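378aa long hypothetical citrate synthase (Sulfolobus tokodaii, PDB 1VGM) belongs to the citrate synthase family of largely helical proteins and forms an assembly of two chains. Local coordinates at residues Asp92-Met97 with Met330-Phe335. Numbering follows the deposited sequence.
Sequences DAIGMM and MFTSLF
With chi1 at -64°, Ser333 swings OG back beside its own backbone N, and from there the hydroxyl points at the first turn of helix 93-108, where it meets the methyl of Ala93 at 3.1 Å between OG and CB, a close approach for an oxygen and a carbon. Met97 reaches the same serine from farther along that helix: CG lies anti to the backbone N (chi1 -166°), the chain runs extended to SD, and the bend at its last torsion sets CE 3.7 Å from Ser333 CB. Ile94 closes in with CD1, 3.9 Å from Ser333 OG, so three apolar side chains gather round one small polar one. The same CD1 touches CG2 of Thr332 at 3.9 Å, the two side chains crossing at about a right angle. The segments lie at the N-terminal ends of two long helices, 93-108 and 331-353, packed inside the mainly helical citrate synthase fold; the axes of the pieces 93-97 and 331-335 come within 9.7 Å, their N-to-C directions 42° apart. Asp92 is the N-cap of the first, its OD1 taking weak bonds from Ile94 N and Gly95 N. No hydrogen bond joins the segments. Thr332 OG1 is instead hydrogen-bonded to Glu224 OE1, to Gly221 N and to a glycerol probably taken up from the crystallisation liquor, while Met97 also leans on Thr132 and Ile135 of helix 117-139 and on Leu211 of helix 203-214.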
ATOM      1  N   ASP A  92      -9.690   5.913 -12.771  1.00  8.19           N
ATOM      2  CA  ASP A  92      -8.452   6.609 -12.476  1.00  6.91           C
ATOM      3  C   ASP A  92      -7.234   5.752 -12.833  1.00  6.13           C
ATOM      4  O   ASP A  92      -7.171   4.570 -12.486  1.00  4.88           O
ATOM      5  CB  ASP A  92      -8.420   6.980 -10.992  1.00  9.75           C
ATOM      6  CG  ASP A  92      -7.200   7.784 -10.628  1.00 13.73           C
ATOM      7  OD1 ASP A  92      -6.093   7.217 -10.647  1.00 17.67           O
ATOM      8  OD2 ASP A  92      -7.343   8.983 -10.333  1.00 16.31           O
ATOM      9  N   ALA A  93      -6.271   6.349 -13.524  1.00  6.68           N
ATOM     10  CA  ALA A  93      -5.131   5.600 -14.047  1.00  6.72           C
ATOM     11  C   ALA A  93      -4.301   4.946 -12.938  1.00  3.85           C
ATOM     12  O   ALA A  93      -3.818   3.829 -13.093  1.00  5.87           O
ATOM     13  CB  ALA A  93      -4.247   6.509 -14.883  1.00  4.91           C
ATOM     14  N   ILE A  94      -4.133   5.636 -11.821  1.00  7.48           N
ATOM     15  CA  ILE A  94      -3.417   5.057 -10.691  1.00  4.31           C
ATOM     16  C   ILE A  94      -4.184   3.920 -10.014  1.00  7.00           C
ATOM     17  O   ILE A  94      -3.576   2.967  -9.528  1.00 10.38           O
ATOM     18  CB  ILE A  94      -3.101   6.116  -9.635  1.00  2.23           C
ATOM     19  CG1 ILE A  94      -2.271   7.237 -10.266  1.00  2.20           C
ATOM     20  CG2 ILE A  94      -2.339   5.481  -8.482  1.00  3.10           C
ATOM     21  CD1 ILE A  94      -0.894   6.785 -10.766  1.00  3.68           C
ATOM     22  N   GLY A  95      -5.511   4.024  -9.978  1.00  5.92           N
ATOM     23  CA  GLY A  95      -6.338   2.856  -9.706  1.00  1.60           C
ATOM     24  C   GLY A  95      -5.993   1.671 -10.594  1.00  6.99           C
ATOM     25  O   GLY A  95      -5.800   0.543 -10.127  1.00  1.60           O
ATOM     26  N   MET A  96      -5.909   1.921 -11.892  1.00  6.07           N
ATOM     27  CA  MET A  96      -5.619   0.846 -12.819  1.00  8.40           C
ATOM     28  C   MET A  96      -4.197   0.321 -12.624  1.00  7.20           C
ATOM     29  O   MET A  96      -3.944  -0.882 -12.713  1.00  9.02           O
ATOM     30  CB  MET A  96      -5.849   1.333 -14.250  1.00  8.99           C
ATOM     31  CG  MET A  96      -7.337   1.562 -14.564  1.00  4.75           C
ATOM     32  SD  MET A  96      -7.641   2.421 -16.111  1.00 12.92           S
ATOM     33  CE  MET A  96      -7.093   1.185 -17.291  1.00  6.43           C
ATOM     34  N   MET A  97      -3.273   1.223 -12.326  1.00  5.83           N
ATOM     35  CA  MET A  97      -1.885   0.832 -12.153  1.00  7.06           C
ATOM     36  C   MET A  97      -1.689   0.005 -10.889  1.00  5.52           C
ATOM     37  O   MET A  97      -0.983  -1.005 -10.911  1.00  5.03           O
ATOM     38  CB  MET A  97      -0.985   2.067 -12.110  1.00  7.71           C
ATOM     39  CG  MET A  97       0.490   1.744 -12.281  1.00 10.97           C
ATOM     40  SD  MET A  97       1.523   3.213 -12.403  1.00 12.63           S
ATOM     41  CE  MET A  97       0.704   4.099 -13.696  1.00  5.00           C
ATOM     42  N   MET A 330      -3.236  11.415 -17.575  1.00  2.81           N
ATOM     43  CA  MET A 330      -2.050  10.560 -17.508  1.00  5.95           C
ATOM     44  C   MET A 330      -0.890  11.192 -16.721  1.00  6.59           C
ATOM     45  O   MET A 330       0.116  10.534 -16.447  1.00  3.92           O
ATOM     46  CB  MET A 330      -1.573  10.194 -18.916  1.00  3.70           C
ATOM     47  CG  MET A 330      -2.488   9.223 -19.677  1.00  9.10           C
ATOM     48  SD  MET A 330      -2.628   7.580 -18.936  1.00  6.99           S
ATOM     49  CE  MET A 330      -0.923   7.070 -18.837  1.00  6.53           C
ATOM     50  N   PHE A 331      -1.019  12.461 -16.357  1.00  5.06           N
ATOM     51  CA  PHE A 331       0.135  13.185 -15.841  1.00  6.51           C
ATOM     52  C   PHE A 331       0.734  12.504 -14.606  1.00  8.41           C
ATOM     53  O   PHE A 331       1.940  12.276 -14.545  1.00  9.79           O
ATOM     54  CB  PHE A 331      -0.243  14.634 -15.522  1.00  3.45           C
ATOM     55  CG  PHE A 331      -0.408  15.505 -16.742  1.00  5.60           C
ATOM     56  CD1 PHE A 331      -0.360  14.957 -18.016  1.00  5.61           C
ATOM     57  CD2 PHE A 331      -0.665  16.867 -16.613  1.00  2.16           C
ATOM     58  CE1 PHE A 331      -0.558  15.750 -19.145  1.00  7.80           C
ATOM     59  CE2 PHE A 331      -0.864  17.665 -17.737  1.00 10.86           C
ATOM     60  CZ  PHE A 331      -0.815  17.100 -19.009  1.00  7.91           C
ATOM     61  N   THR A 332      -0.103  12.154 -13.634  1.00  7.24           N
ATOM     62  CA  THR A 332       0.407  11.516 -12.425  1.00  7.88           C
ATOM     63  C   THR A 332       0.971  10.116 -12.659  1.00  9.18           C
ATOM     64  O   THR A 332       1.897   9.692 -11.965  1.00  8.95           O
ATOM     65  CB  THR A 332      -0.678  11.458 -11.328  1.00  6.66           C
ATOM     66  OG1 THR A 332      -0.926  12.789 -10.854  1.00  8.53           O
ATOM     67  CG2 THR A 332      -0.219  10.589 -10.150  1.00  7.14           C
ATOM     68  N   SER A 333       0.426   9.404 -13.640  1.00  6.86           N
ATOM     69  CA  SER A 333       0.969   8.098 -14.011  1.00  8.74           C
ATOM     70  C   SER A 333       2.395   8.235 -14.545  1.00  5.19           C
ATOM     71  O   SER A 333       3.243   7.370 -14.321  1.00  7.93           O
ATOM     72  CB  SER A 333       0.095   7.435 -15.082  1.00  9.08           C
ATOM     73  OG  SER A 333      -1.203   7.167 -14.587  1.00 11.06           O
ATOM     74  N   LEU A 334       2.645   9.317 -15.266  1.00  6.83           N
ATOM     75  CA  LEU A 334       3.968   9.567 -15.809  1.00  7.68           C
ATOM     76  C   LEU A 334       4.935   9.909 -14.685  1.00  7.20           C
ATOM     77  O   LEU A 334       6.118   9.577 -14.758  1.00  6.47           O
ATOM     78  CB  LEU A 334       3.923  10.710 -16.819  1.00  8.43           C
ATOM     79  CG  LEU A 334       3.166  10.413 -18.115  1.00  9.00           C
ATOM     80  CD1 LEU A 334       3.026  11.702 -18.903  1.00 10.50           C
ATOM     81  CD2 LEU A 334       3.914   9.365 -18.947  1.00 11.12           C
ATOM     82  N   PHE A 335       4.429  10.564 -13.642  1.00  4.97           N
ATOM     83  CA  PHE A 335       5.209  10.746 -12.418  1.00  4.00           C
ATOM     84  C   PHE A 335       5.528   9.389 -11.794  1.00  4.34           C
ATOM     85  O   PHE A 335       6.639   9.158 -11.344  1.00  2.61           O
ATOM     86  CB  PHE A 335       4.437  11.600 -11.407  1.00  4.10           C
ATOM     87  CG  PHE A 335       5.051  11.612 -10.032  1.00  2.92           C
ATOM     88  CD1 PHE A 335       6.001  12.576  -9.689  1.00  4.99           C
ATOM     89  CD2 PHE A 335       4.684  10.659  -9.078  1.00  3.32           C
ATOM     90  CE1 PHE A 335       6.597  12.588  -8.423  1.00  5.79           C
ATOM     91  CE2 PHE A 335       5.272  10.656  -7.802  1.00  3.97           C
ATOM     92  CZ  PHE A 335       6.227  11.629  -7.472  1.00  5.62           C
TER